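Long-range contacts in biogenic amine-binding protein (Rhodnius prolixus, PDB 4GET), which probably binds biogenic amines inside a lipocalin-type beta barrel, as a member of the nitrophorin family from a blood-feeding insect: residues Y25-K30 / E143-D148; K41-F46 / S61-N66; T90-I95 / I103-L108. One frame throughout, in Å; residues are numbered along the deposited sequence.

Contact 1: residues Y25-K30 / E143-D148; sequences YITHYK and ENVKED
Tyr25 and Thr27 meet Glu143 and Val145 at the edge of a lipocalin-type beta barrel. Strand 23-31 runs here beside strand 130-140, and segment 143-148 is the loop that leads from that strand to helix 150-159. Backbone bonds of Tyr25 with Ser140 and of Thr27 with Val138 bring the loop alongside.

The aromatic contact is a CH-pi interaction. Glu143 CG sits over one face of the Tyr25 ring, 4.0 Å from its centroid and 16° off the normal. It is displaced toward the rim, with CE2 of Tyr25 3.8 Å from CG of Glu143. The Glu143 chain runs on extended past the ring, and its carboxylate plane is turned 38° from the ring plane. Tyr25 OH takes no part in this. It bonds to Lys45 NZ, and the ring also meets Tyr179 edge-to-face.

The polar contact lies within the strand. Thr27 OG1 and His28 ND1 form a hydrogen bond of 2.9 Å, which helps to fix the turn of the imidazole. Thr27 OG1 stands between its own backbone N and carbonyl carbon (chi1 56°). CG2 of the same residue then faces the loop, 3.4 Å from Glu143 O.

The remaining contacts are van der Waals and converge on one methyl group. The buried Val145 crosses both Thr27 and His28 at about a right angle. Its CG1 is 3.6 Å from Thr27 OG1, and it reaches the edge of the imidazole near the ring plane, with Val145 CG1 3.7 Å from His28 CE1.

Contact 2: residues K41-F46 / S61-N66; sequences KNCTKF and SNYNPN
Tyr63 has Cys43 SG at the edge of its ring, near the ring plane, and the same ring meets that of Tyr70 obliquely. The amides of Asn42 and Asn64 are turned 62° against each other. Asn64 ND2 gives a hydrogen bond of 3.2 Å to Asn42 OD1. The acceptor lies in the Asn64 amide plane, but the donor stands 49° out of the plane of the Asn42 carbonyl. Asn64 ND2 also bonds to Val38 O, and Asn64 OD1 to Ala67 N, which holds this amide at both ends. The Asn62 amide is bonded at both ends too. Its OD1 accepts a short bond of 2.5 Å from Thr44 OG1, and its ND2 reaches Ser71 OG and Asp73 OD1. Thr44 and Asn62 lie side by side and point the same way. Thr44 OG1 is anti to its carbonyl carbon (chi1 -70°), which turns it to Asn62.

The backbones that carry these side chains pair as an antiparallel hairpin. Cys43 N bonds to Tyr63 O at 2.7 Å, and Tyr63 N to Cys43 O at 2.9 Å. Lys45 N meets Ser61 O at 3.0 Å, and Ser61 N meets Lys45 O at 2.7 Å. Thr44 and Asn62 form the non-hydrogen-bonded pair between them.

The hairpin is the middle of a four-strand run in the barrel sheet, with strand 23-31 beside Thr44 and strand 69-78 beside Asn62. On the face of Cys43, Lys45 and Ser61, Cys43 is disulfide-bonded to Cys177, and Leu184 of helix 181-189 packs on Lys45 and Ser61.

Contact 3: residues T90-I95 / I103-L108; sequences TAKNVI and IDERTL
The hairpin of strands 88-96 and 102-115 pairs Asn93 with Arg106 beside a bound Tris molecule, which probably comes from the crystallisation liquor but may mark the barrel pocket. Arg106 reaches Asn93 OD1 side-on with two nitrogens, NH2 at 2.6 Å and NE at 3.0 Å. Both come from the same face of the Asn93 amide, whereas OD1 lies in the guanidinium plane. The two planes are 48° apart. Ile95 CD1 lies over one guanidinium face and Leu108 CD1 over the opposite one, each toward the rim. Asn93 ND2 is held by Asp73 OD2 and Ser75 OG.

Antiparallel backbone bonds join Ala91 with Leu108 and Asn93 with Arg106. A classic beta bulge follows, where Ile103 and Asp104 both face Ile95. Ile95 O accepts from Ile103 N at 2.7 Å and from Asp104 N at 3.3 Å.

On the face opposite Asn93 and Arg106, Lys92 NZ and Glu105 OE1 are 4.0 Å apart, too far for a salt bridge. Glu105 OE2 bonds to Tyr195 OH. The two bonds to one oxygen and the two aliphatic covers should fix the rotation of the guanidinium. Asp73 and Asp127, which the Arg106 side chain also touches, probably offset part of its charge.

All three contacts belong to one curled antiparallel sheet. Contacts 1 and 2 are neighbours, with centres about 13 Å apart, and they touch directly through strands 23-31 and 43-50. Ile26 N lies 3.0 Å from Thr44 O, and Tyr29 OH lies 3.0 Å from Asn42 N; both are probable hydrogen bonds. Contact 3 is about 18 Å from contact 2 between centres. It is about 24 Å from contact 1, on the opposite side of the chain's centre. Asp73 nevertheless ties contacts 2 and 3 together, since it bonds to Asn62 and to Asn93. A bound Tris is about 5 Å from the Thr44 side chain and one is about 3 Å from that of Arg106, consistent with a shared pocket.

Contact 1: residues Y25-K30 / E143-D148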
ATOM      1  N   TYR A  25      -0.862  -3.043   7.644  1.00 19.66           N
ATOM      2  CA  TYR A  25      -0.265  -1.835   8.202  1.00 19.82           C
ATOM      3  C   TYR A  25       1.052  -1.602   7.484  1.00 22.45           C
ATOM      4  O   TYR A  25       1.782  -2.552   7.206  1.00 24.60           O
ATOM      5  CB  TYR A  25       0.001  -1.982   9.704  1.00 27.00           C
ATOM      6  CG  TYR A  25      -1.239  -2.180  10.557  1.00 22.98           C
ATOM      7  CD1 TYR A  25      -1.772  -3.445  10.760  1.00 26.89           C
ATOM      8  CD2 TYR A  25      -1.866  -1.103  11.166  1.00 20.56           C
ATOM      9  CE1 TYR A  25      -2.900  -3.634  11.541  1.00 27.16           C
ATOM     10  CE2 TYR A  25      -2.998  -1.278  11.943  1.00 27.39           C
ATOM     11  CZ  TYR A  25      -3.509  -2.548  12.127  1.00 28.14           C
ATOM     12  OH  TYR A  25      -4.629  -2.729  12.903  1.00 29.24           O
ATOM     13  N   ILE A  26       1.358  -0.346   7.179  1.00 18.77           N
ATOM     14  CA  ILE A  26       2.642  -0.021   6.573  1.00 21.70           C
ATOM     15  C   ILE A  26       3.644   0.337   7.674  1.00 27.33           C
ATOM     16  O   ILE A  26       3.517   1.358   8.356  1.00 25.27           O
ATOM     17  CB  ILE A  26       2.524   1.082   5.512  1.00 19.95           C
ATOM     18  CG1 ILE A  26       1.584   0.627   4.385  1.00 20.98           C
ATOM     19  CG2 ILE A  26       3.906   1.441   4.954  1.00 19.17           C
ATOM     20  CD1 ILE A  26       1.397   1.655   3.256  1.00 11.70           C
ATOM     21  N   THR A  27       4.624  -0.537   7.854  1.00 23.66           N
ATOM     22  CA  THR A  27       5.510  -0.468   9.011  1.00 25.10           C
ATOM     23  C   THR A  27       6.789   0.293   8.698  1.00 25.89           C
ATOM     24  O   THR A  27       7.284   1.041   9.532  1.00 29.71           O
ATOM     25  CB  THR A  27       5.877  -1.880   9.511  1.00 21.57           C
ATOM     26  OG1 THR A  27       6.461  -2.629   8.435  1.00 20.71           O
ATOM     27  CG2 THR A  27       4.634  -2.612  10.014  1.00 20.30           C
ATOM     28  N   HIS A  28       7.324   0.088   7.498  1.00 25.97           N
ATOM     29  CA  HIS A  28       8.551   0.758   7.069  1.00 21.92           C
ATOM     30  C   HIS A  28       8.432   1.090   5.597  1.00 27.22           C
ATOM     31  O   HIS A  28       7.818   0.343   4.838  1.00 23.20           O
ATOM     32  CB  HIS A  28       9.769  -0.152   7.214  1.00 17.45           C
ATOM     33  CG  HIS A  28       9.935  -0.762   8.573  1.00 29.27           C
ATOM     34  ND1 HIS A  28       9.131  -1.777   9.040  1.00 30.79           N
ATOM     35  CD2 HIS A  28      10.852  -0.531   9.543  1.00 30.91           C
ATOM     36  CE1 HIS A  28       9.530  -2.134  10.250  1.00 24.38           C
ATOM     37  NE2 HIS A  28      10.568  -1.390  10.581  1.00 29.02           N
ATOM     38  N   TYR A  29       9.056   2.185   5.179  1.00 28.45           N
ATOM     39  CA  TYR A  29       9.033   2.542   3.773  1.00 26.36           C
ATOM     40  C   TYR A  29      10.043   3.618   3.357  1.00 27.13           C
ATOM     41  O   TYR A  29      10.529   4.397   4.178  1.00 26.66           O
ATOM     42  CB  TYR A  29       7.619   2.972   3.374  1.00 20.72           C
ATOM     43  CG  TYR A  29       7.116   4.202   4.090  1.00 13.71           C
ATOM     44  CD1 TYR A  29       7.401   5.477   3.613  1.00 17.51           C
ATOM     45  CD2 TYR A  29       6.336   4.089   5.239  1.00 17.33           C
ATOM     46  CE1 TYR A  29       6.921   6.608   4.262  1.00 19.16           C
ATOM     47  CE2 TYR A  29       5.853   5.207   5.894  1.00 17.07           C
ATOM     48  CZ  TYR A  29       6.146   6.467   5.405  1.00 21.88           C
ATOM     49  OH  TYR A  29       5.660   7.582   6.057  1.00 22.02           O
ATOM     50  N   LYS A  30      10.348   3.635   2.066  1.00 23.37           N
ATOM     51  CA  LYS A  30      11.096   4.721   1.454  1.00 28.07           C
ATOM     52  C   LYS A  30      10.246   5.375   0.376  1.00 23.41           C
ATOM     53  O   LYS A  30       9.684   4.701  -0.488  1.00 24.94           O
ATOM     54  CB  LYS A  30      12.404   4.213   0.852  1.00 29.52           C
ATOM     55  CG  LYS A  30      13.168   5.270   0.061  1.00 26.01           C
ATOM     56  CD  LYS A  30      14.479   4.705  -0.479  1.00 21.77           C
ATOM     57  CE  LYS A  30      15.228   5.727  -1.315  1.00 22.61           C
ATOM     58  NZ  LYS A  30      16.409   5.110  -1.958  1.00 34.68           N
ATOM     59  N   GLU A 143       0.611  -4.325  13.672  1.00 28.62           N
ATOM     60  CA  GLU A 143       1.195  -2.989  13.718  1.00 28.75           C
ATOM     61  C   GLU A 143       2.723  -3.028  13.622  1.00 33.08           C
ATOM     62  O   GLU A 143       3.362  -2.073  13.169  1.00 31.44           O
ATOM     63  CB  GLU A 143       0.708  -2.242  14.962  1.00 29.85           C
ATOM     64  CG  GLU A 143      -0.805  -2.054  14.967  1.00 34.03           C
ATOM     65  CD  GLU A 143      -1.310  -1.193  16.106  1.00 41.36           C
ATOM     66  OE1 GLU A 143      -2.492  -1.341  16.476  1.00 47.87           O
ATOM     67  OE2 GLU A 143      -0.536  -0.362  16.622  1.00 47.01           O
ATOM     68  N   ASN A 144       3.296  -4.151  14.032  1.00 37.33           N
ATOM     69  CA  ASN A 144       4.719  -4.400  13.856  1.00 44.46           C
ATOM     70  C   ASN A 144       4.892  -5.649  13.012  1.00 38.26           C
ATOM     71  O   ASN A 144       4.029  -6.526  13.015  1.00 40.57           O
ATOM     72  CB  ASN A 144       5.400  -4.612  15.209  1.00 47.57           C
ATOM     73  CG  ASN A 144       5.081  -3.511  16.198  1.00 54.64           C
ATOM     74  OD1 ASN A 144       5.823  -2.537  16.318  1.00 64.89           O
ATOM     75  ND2 ASN A 144       3.966  -3.658  16.908  1.00 44.46           N
ATOM     76  N   VAL A 145       5.996  -5.743  12.286  1.00 30.60           N
ATOM     77  CA  VAL A 145       6.278  -6.993  11.601  1.00 34.56           C
ATOM     78  C   VAL A 145       6.696  -8.033  12.637  1.00 37.62           C
ATOM     79  O   VAL A 145       7.463  -7.738  13.565  1.00 30.93           O
ATOM     80  CB  VAL A 145       7.313  -6.842  10.457  1.00 27.37           C
ATOM     81  CG1 VAL A 145       7.740  -5.386  10.292  1.00 29.47           C
ATOM     82  CG2 VAL A 145       8.495  -7.746  10.677  1.00 26.22           C
ATOM     83  N   LYS A 146       6.155  -9.239  12.508  1.00 37.91           N
ATOM     84  CA  LYS A 146       6.426 -10.272  13.489  1.00 43.64           C
ATOM     85  C   LYS A 146       7.898 -10.672  13.416  1.00 48.71           C
ATOM     86  O   LYS A 146       8.413 -10.998  12.344  1.00 50.36           O
ATOM     87  CB  LYS A 146       5.499 -11.477  13.294  1.00 53.36           C
ATOM     88  CG  LYS A 146       5.456 -12.409  14.505  1.00 64.87           C
ATOM     89  CD  LYS A 146       4.484 -13.570  14.311  1.00 68.02           C
ATOM     90  CE  LYS A 146       4.408 -14.454  15.557  1.00 66.60           C
ATOM     91  NZ  LYS A 146       5.727 -15.065  15.902  1.00 65.19           N
ATOM     92  N   GLU A 147       8.570 -10.635  14.562  1.00 50.47           N
ATOM     93  CA  GLU A 147      10.009 -10.864  14.633  1.00 43.26           C
ATOM     94  C   GLU A 147      10.486 -12.025  13.757  1.00 44.03           C
ATOM     95  O   GLU A 147      11.545 -11.937  13.138  1.00 39.27           O
ATOM     96  CB  GLU A 147      10.445 -11.073  16.090  1.00 48.52           C
ATOM     97  CG  GLU A 147      11.935 -10.861  16.341  1.00 43.67           C
ATOM     98  CD  GLU A 147      12.795 -12.013  15.847  1.00 48.85           C
ATOM     99  OE1 GLU A 147      12.274 -13.144  15.723  1.00 48.90           O
ATOM    100  OE2 GLU A 147      13.996 -11.781  15.583  1.00 42.33           O
ATOM    101  N   ASP A 148       9.702 -13.098  13.688  1.00 39.81           N
ATOM    102  CA  ASP A 148      10.136 -14.308  12.987  1.00 58.25           C
ATOM    103  C   ASP A 148      10.108 -14.235  11.455  1.00 52.86           C
ATOM    104  O   ASP A 148      10.446 -15.213  10.784  1.00 50.08           O
ATOM    105  CB  ASP A 148       9.367 -15.539  13.483  1.00 63.48           C
ATOM    106  CG  ASP A 148       7.875 -15.421  13.272  1.00 69.73           C
ATOM    107  OD1 ASP A 148       7.462 -14.836  12.252  1.00 70.14           O
ATOM    108  OD2 ASP A 148       7.113 -15.917  14.129  1.00 76.19           O
TER

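Contact 2: residues K41-F46 / S61-N66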
ATOM      1  N   LYS A  41       5.840  11.450   7.043  1.00 20.01           N
ATOM      2  CA  LYS A  41       5.961  10.419   8.068  1.00 21.75           C
ATOM      3  C   LYS A  41       4.577  10.081   8.617  1.00 27.05           C
ATOM      4  O   LYS A  41       4.036  10.777   9.479  1.00 18.78           O
ATOM      5  CB  LYS A  41       6.928  10.858   9.172  1.00 20.36           C
ATOM      6  CG  LYS A  41       8.360  11.041   8.663  1.00 21.77           C
ATOM      7  CD  LYS A  41       9.346  11.354   9.767  1.00 20.47           C
ATOM      8  CE  LYS A  41      10.768  11.323   9.221  1.00 31.96           C
ATOM      9  NZ  LYS A  41      11.783  11.643  10.255  1.00 37.80           N
ATOM     10  N   ASN A  42       3.998   9.009   8.093  1.00 22.00           N
ATOM     11  CA  ASN A  42       2.608   8.709   8.375  1.00 25.06           C
ATOM     12  C   ASN A  42       2.386   7.307   8.918  1.00 24.70           C
ATOM     13  O   ASN A  42       3.249   6.434   8.801  1.00 23.38           O
ATOM     14  CB  ASN A  42       1.761   8.935   7.114  1.00 27.06           C
ATOM     15  CG  ASN A  42       1.800  10.379   6.637  1.00 21.06           C
ATOM     16  OD1 ASN A  42       1.234  11.270   7.273  1.00 27.90           O
ATOM     17  ND2 ASN A  42       2.467  10.615   5.516  1.00 13.32           N
ATOM     18  N   CYS A  43       1.226   7.117   9.538  1.00 18.18           N
ATOM     19  CA  CYS A  43       0.777   5.805   9.968  1.00 17.66           C
ATOM     20  C   CYS A  43      -0.325   5.390   9.003  1.00 21.41           C
ATOM     21  O   CYS A  43      -1.398   5.999   8.973  1.00 19.40           O
ATOM     22  CB  CYS A  43       0.233   5.864  11.396  1.00 19.46           C
ATOM     23  SG  CYS A  43       1.389   6.568  12.596  1.00 31.86           S
ATOM     24  N   THR A  44      -0.047   4.379   8.193  1.00 16.43           N
ATOM     25  CA  THR A  44      -0.997   3.958   7.176  1.00 18.30           C
ATOM     26  C   THR A  44      -1.535   2.571   7.451  1.00 18.61           C
ATOM     27  O   THR A  44      -0.787   1.633   7.698  1.00 21.74           O
ATOM     28  CB  THR A  44      -0.388   3.948   5.770  1.00 14.86           C
ATOM     29  OG1 THR A  44      -0.158   5.293   5.335  1.00 16.31           O
ATOM     30  CG2 THR A  44      -1.333   3.267   4.803  1.00 13.04           C
ATOM     31  N   LYS A  45      -2.853   2.467   7.416  1.00 18.63           N
ATOM     32  CA  LYS A  45      -3.527   1.194   7.461  1.00 18.61           C
ATOM     33  C   LYS A  45      -4.481   1.179   6.284  1.00 14.64           C
ATOM     34  O   LYS A  45      -5.098   2.202   5.963  1.00 11.39           O
ATOM     35  CB  LYS A  45      -4.303   1.036   8.775  1.00 21.97           C
ATOM     36  CG  LYS A  45      -5.114  -0.254   8.870  1.00 11.53           C
ATOM     37  CD  LYS A  45      -5.754  -0.392  10.256  1.00 11.93           C
ATOM     38  CE  LYS A  45      -6.484  -1.714  10.421  1.00 25.28           C
ATOM     39  NZ  LYS A  45      -7.259  -1.778  11.701  1.00 26.45           N
ATOM     40  N   PHE A  46      -4.592   0.033   5.626  1.00 16.95           N
ATOM     41  CA  PHE A  46      -5.593  -0.106   4.587  1.00 15.11           C
ATOM     42  C   PHE A  46      -6.368  -1.404   4.689  1.00 22.33           C
ATOM     43  O   PHE A  46      -5.891  -2.397   5.245  1.00 20.17           O
ATOM     44  CB  PHE A  46      -5.018   0.113   3.180  1.00 18.21           C
ATOM     45  CG  PHE A  46      -3.838  -0.762   2.843  1.00 21.97           C
ATOM     46  CD1 PHE A  46      -3.959  -1.773   1.901  1.00 18.49           C
ATOM     47  CD2 PHE A  46      -2.604  -0.551   3.438  1.00 14.99           C
ATOM     48  CE1 PHE A  46      -2.875  -2.567   1.570  1.00 21.87           C
ATOM     49  CE2 PHE A  46      -1.510  -1.347   3.103  1.00 13.05           C
ATOM     50  CZ  PHE A  46      -1.648  -2.351   2.175  1.00 14.24           C
ATOM     51  N   SER A  61      -5.983   4.621   5.071  1.00 19.07           N
ATOM     52  CA  SER A  61      -6.041   5.641   6.103  1.00 16.37           C
ATOM     53  C   SER A  61      -4.608   6.055   6.419  1.00 19.95           C
ATOM     54  O   SER A  61      -3.822   5.256   6.938  1.00 19.58           O
ATOM     55  CB  SER A  61      -6.729   5.088   7.356  1.00 20.06           C
ATOM     56  OG  SER A  61      -6.639   5.989   8.446  1.00 15.02           O
ATOM     57  N   ASN A  62      -4.267   7.291   6.076  1.00 18.23           N
ATOM     58  CA  ASN A  62      -2.937   7.832   6.324  1.00 15.33           C
ATOM     59  C   ASN A  62      -3.012   8.913   7.370  1.00 17.27           C
ATOM     60  O   ASN A  62      -3.622   9.961   7.155  1.00 24.35           O
ATOM     61  CB  ASN A  62      -2.335   8.434   5.052  1.00 12.55           C
ATOM     62  CG  ASN A  62      -2.411   7.500   3.877  1.00 19.96           C
ATOM     63  OD1 ASN A  62      -1.965   6.352   3.947  1.00 13.61           O
ATOM     64  ND2 ASN A  62      -2.991   7.980   2.786  1.00 20.80           N
ATOM     65  N   TYR A  63      -2.369   8.656   8.498  1.00 15.24           N
ATOM     66  CA  TYR A  63      -2.412   9.564   9.625  1.00 17.30           C
ATOM     67  C   TYR A  63      -1.035  10.146   9.945  1.00 21.12           C
ATOM     68  O   TYR A  63      -0.078   9.409  10.196  1.00 20.34           O
ATOM     69  CB  TYR A  63      -2.939   8.832  10.852  1.00 18.02           C
ATOM     70  CG  TYR A  63      -2.942   9.683  12.092  1.00 23.63           C
ATOM     71  CD1 TYR A  63      -3.932  10.640  12.296  1.00 27.80           C
ATOM     72  CD2 TYR A  63      -1.961   9.530  13.067  1.00 23.65           C
ATOM     73  CE1 TYR A  63      -3.945  11.421  13.440  1.00 25.38           C
ATOM     74  CE2 TYR A  63      -1.967  10.310  14.214  1.00 19.44           C
ATOM     75  CZ  TYR A  63      -2.959  11.254  14.393  1.00 19.43           C
ATOM     76  OH  TYR A  63      -2.971  12.032  15.536  1.00 31.82           O
ATOM     77  N   ASN A  64      -0.955  11.471   9.948  1.00 25.64           N
ATOM     78  CA  ASN A  64       0.278  12.176  10.275  1.00 26.23           C
ATOM     79  C   ASN A  64       0.246  12.662  11.721  1.00 27.36           C
ATOM     80  O   ASN A  64      -0.407  13.652  12.034  1.00 28.66           O
ATOM     81  CB  ASN A  64       0.463  13.353   9.321  1.00 21.79           C
ATOM     82  CG  ASN A  64       1.793  14.041   9.499  1.00 21.18           C
ATOM     83  OD1 ASN A  64       1.944  14.905  10.360  1.00 21.10           O
ATOM     84  ND2 ASN A  64       2.772  13.657   8.685  1.00 22.73           N
ATOM     85  N   PRO A  65       0.942  11.950  12.616  1.00 26.85           N
ATOM     86  CA  PRO A  65       0.902  12.290  14.044  1.00 33.96           C
ATOM     87  C   PRO A  65       1.365  13.718  14.353  1.00 38.91           C
ATOM     88  O   PRO A  65       0.910  14.315  15.337  1.00 37.06           O
ATOM     89  CB  PRO A  65       1.836  11.252  14.689  1.00 19.22           C
ATOM     90  CG  PRO A  65       2.531  10.567  13.565  1.00 22.79           C
ATOM     91  CD  PRO A  65       1.660  10.694  12.361  1.00 20.31           C
ATOM     92  N   ASN A  66       2.244  14.260  13.520  1.00 33.41           N
ATOM     93  CA  ASN A  66       2.786  15.595  13.762  1.00 36.35           C
ATOM     94  C   ASN A  66       1.732  16.675  13.535  1.00 33.95           C
ATOM     95  O   ASN A  66       1.678  17.667  14.263  1.00 26.76           O
ATOM     96  CB  ASN A  66       4.039  15.852  12.899  1.00 30.65           C
ATOM     97  CG  ASN A  66       4.611  17.246  13.098  1.00 30.51           C
ATOM     98  OD1 ASN A  66       5.221  17.540  14.125  1.00 31.17           O
ATOM     99  ND2 ASN A  66       4.416  18.110  12.112  1.00 27.42           N
TER
HETATM  100  O   HOH W   1       4.315  12.876  11.160  1.00 22.65           O
HETATM  101  O   HOH W   2      -4.207   5.854   9.831  1.00 21.77           O

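Contact 3: residues T90-I95 / I103-L108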
ATOM      1  N   THR A  90      -1.910  -2.762 -12.339  1.00 25.00           N
ATOM      2  CA  THR A  90      -2.105  -1.325 -12.389  1.00 29.03           C
ATOM      3  C   THR A  90      -3.431  -0.992 -11.724  1.00 21.90           C
ATOM      4  O   THR A  90      -4.412  -1.723 -11.863  1.00 28.95           O
ATOM      5  CB  THR A  90      -2.125  -0.803 -13.840  1.00 30.75           C
ATOM      6  OG1 THR A  90      -1.005  -1.330 -14.557  1.00 45.12           O
ATOM      7  CG2 THR A  90      -2.049   0.712 -13.856  1.00 32.02           C
ATOM      8  N   ALA A  91      -3.456   0.110 -10.997  1.00 17.27           N
ATOM      9  CA  ALA A  91      -4.661   0.533 -10.326  1.00 11.92           C
ATOM     10  C   ALA A  91      -4.927   1.998 -10.598  1.00 19.69           C
ATOM     11  O   ALA A  91      -4.003   2.771 -10.891  1.00 23.95           O
ATOM     12  CB  ALA A  91      -4.545   0.284  -8.839  1.00 19.92           C
ATOM     13  N   LYS A  92      -6.201   2.367 -10.538  1.00 19.57           N
ATOM     14  CA  LYS A  92      -6.583   3.767 -10.497  1.00 20.73           C
ATOM     15  C   LYS A  92      -6.695   4.148  -9.028  1.00 19.05           C
ATOM     16  O   LYS A  92      -7.553   3.640  -8.315  1.00 21.60           O
ATOM     17  CB  LYS A  92      -7.918   3.996 -11.209  1.00 22.71           C
ATOM     18  CG  LYS A  92      -8.572   5.341 -10.891  1.00 22.38           C
ATOM     19  CD  LYS A  92      -7.661   6.517 -11.203  1.00 27.14           C
ATOM     20  CE  LYS A  92      -8.162   7.316 -12.396  1.00 42.50           C
ATOM     21  NZ  LYS A  92      -8.060   6.559 -13.672  1.00 44.61           N
ATOM     22  N   ASN A  93      -5.799   5.012  -8.565  1.00 23.69           N
ATOM     23  CA  ASN A  93      -5.826   5.424  -7.175  1.00 15.25           C
ATOM     24  C   ASN A  93      -6.394   6.833  -7.028  1.00 18.60           C
ATOM     25  O   ASN A  93      -5.929   7.785  -7.662  1.00 20.64           O
ATOM     26  CB  ASN A  93      -4.440   5.315  -6.540  1.00 21.46           C
ATOM     27  CG  ASN A  93      -4.433   5.766  -5.090  1.00 26.57           C
ATOM     28  OD1 ASN A  93      -4.108   6.911  -4.791  1.00 25.83           O
ATOM     29  ND2 ASN A  93      -4.811   4.869  -4.184  1.00 13.99           N
ATOM     30  N   VAL A  94      -7.420   6.947  -6.198  1.00 18.65           N
ATOM     31  CA  VAL A  94      -8.128   8.197  -6.007  1.00 19.71           C
ATOM     32  C   VAL A  94      -7.943   8.739  -4.592  1.00 20.78           C
ATOM     33  O   VAL A  94      -8.249   8.058  -3.610  1.00 18.87           O
ATOM     34  CB  VAL A  94      -9.634   8.013  -6.286  1.00 20.71           C
ATOM     35  CG1 VAL A  94     -10.377   9.348  -6.152  1.00 18.54           C
ATOM     36  CG2 VAL A  94      -9.836   7.429  -7.659  1.00 13.25           C
ATOM     37  N   ILE A  95      -7.427   9.960  -4.488  1.00 18.23           N
ATOM     38  CA  ILE A  95      -7.366  10.640  -3.199  1.00 17.36           C
ATOM     39  C   ILE A  95      -8.723  11.275  -2.898  1.00 24.34           C
ATOM     40  O   ILE A  95      -9.283  11.997  -3.723  1.00 19.97           O
ATOM     41  CB  ILE A  95      -6.242  11.673  -3.152  1.00 19.61           C
ATOM     42  CG1 ILE A  95      -4.890  10.971  -3.315  1.00 28.20           C
ATOM     43  CG2 ILE A  95      -6.269  12.431  -1.835  1.00 19.78           C
ATOM     44  CD1 ILE A  95      -3.708  11.920  -3.397  1.00 31.75           C
ATOM     45  N   ILE A 103     -10.633  14.143  -4.615  1.00 18.45           N
ATOM     46  CA  ILE A 103      -9.722  15.287  -4.544  1.00 25.35           C
ATOM     47  C   ILE A 103      -8.739  15.284  -5.721  1.00 18.39           C
ATOM     48  O   ILE A 103      -8.484  16.318  -6.352  1.00 19.53           O
ATOM     49  CB  ILE A 103      -8.921  15.297  -3.227  1.00 24.71           C
ATOM     50  CG1 ILE A 103      -9.856  15.476  -2.031  1.00 25.26           C
ATOM     51  CG2 ILE A 103      -7.872  16.397  -3.251  1.00 17.79           C
ATOM     52  CD1 ILE A 103      -9.135  15.544  -0.706  1.00 24.62           C
ATOM     53  N   ASP A 104      -8.186  14.111  -6.000  1.00 22.35           N
ATOM     54  CA  ASP A 104      -7.228  13.939  -7.079  1.00 21.02           C
ATOM     55  C   ASP A 104      -7.189  12.477  -7.464  1.00 20.35           C
ATOM     56  O   ASP A 104      -7.638  11.617  -6.706  1.00 17.37           O
ATOM     57  CB  ASP A 104      -5.840  14.374  -6.623  1.00 29.99           C
ATOM     58  CG  ASP A 104      -4.931  14.715  -7.780  1.00 48.29           C
ATOM     59  OD1 ASP A 104      -5.256  14.337  -8.930  1.00 57.44           O
ATOM     60  OD2 ASP A 104      -3.892  15.365  -7.541  1.00 50.84           O
ATOM     61  N   GLU A 105      -6.645  12.189  -8.639  1.00 20.71           N
ATOM     62  CA  GLU A 105      -6.535  10.809  -9.099  1.00 25.02           C
ATOM     63  C   GLU A 105      -5.262  10.579  -9.912  1.00 27.69           C
ATOM     64  O   GLU A 105      -4.694  11.505 -10.492  1.00 26.74           O
ATOM     65  CB  GLU A 105      -7.787  10.388  -9.892  1.00 28.50           C
ATOM     66  CG  GLU A 105      -8.085  11.243 -11.113  1.00 30.05           C
ATOM     67  CD  GLU A 105      -9.454  10.950 -11.733  1.00 37.46           C
ATOM     68  OE1 GLU A 105      -9.513  10.224 -12.754  1.00 33.73           O
ATOM     69  OE2 GLU A 105     -10.471  11.457 -11.206  1.00 27.87           O
ATOM     70  N   ARG A 106      -4.815   9.331  -9.930  1.00 26.45           N
ATOM     71  CA  ARG A 106      -3.607   8.963 -10.638  1.00 22.87           C
ATOM     72  C   ARG A 106      -3.639   7.470 -10.918  1.00 25.60           C
ATOM     73  O   ARG A 106      -4.498   6.738 -10.416  1.00 23.26           O
ATOM     74  CB  ARG A 106      -2.365   9.314  -9.810  1.00 19.70           C
ATOM     75  CG  ARG A 106      -2.154   8.389  -8.619  1.00 26.62           C
ATOM     76  CD  ARG A 106      -1.484   9.070  -7.421  1.00 27.04           C
ATOM     77  NE  ARG A 106      -2.046   8.558  -6.164  1.00 42.34           N
ATOM     78  CZ  ARG A 106      -1.460   8.649  -4.969  1.00 40.03           C
ATOM     79  NH1 ARG A 106      -0.271   9.231  -4.855  1.00 43.46           N
ATOM     80  NH2 ARG A 106      -2.064   8.150  -3.885  1.00 20.34           N
ATOM     81  N   THR A 107      -2.689   7.028 -11.728  1.00 26.93           N
ATOM     82  CA  THR A 107      -2.528   5.625 -12.017  1.00 25.23           C
ATOM     83  C   THR A 107      -1.295   5.121 -11.273  1.00 29.94           C
ATOM     84  O   THR A 107      -0.249   5.766 -11.302  1.00 23.68           O
ATOM     85  CB  THR A 107      -2.352   5.423 -13.518  1.00 28.82           C
ATOM     86  OG1 THR A 107      -3.455   6.027 -14.203  1.00 34.20           O
ATOM     87  CG2 THR A 107      -2.301   3.951 -13.860  1.00 27.40           C
ATOM     88  N   LEU A 108      -1.425   3.987 -10.587  1.00 26.27           N
ATOM     89  CA  LEU A 108      -0.275   3.376  -9.919  1.00 24.31           C
ATOM     90  C   LEU A 108       0.030   1.989 -10.461  1.00 20.71           C
ATOM     91  O   LEU A 108      -0.876   1.183 -10.688  1.00 20.45           O
ATOM     92  CB  LEU A 108      -0.494   3.280  -8.410  1.00 19.29           C
ATOM     93  CG  LEU A 108      -0.763   4.599  -7.685  1.00 23.76           C
ATOM     94  CD1 LEU A 108      -1.061   4.349  -6.224  1.00 18.82           C
ATOM     95  CD2 LEU A 108       0.410   5.525  -7.840  1.00 17.63           C
TER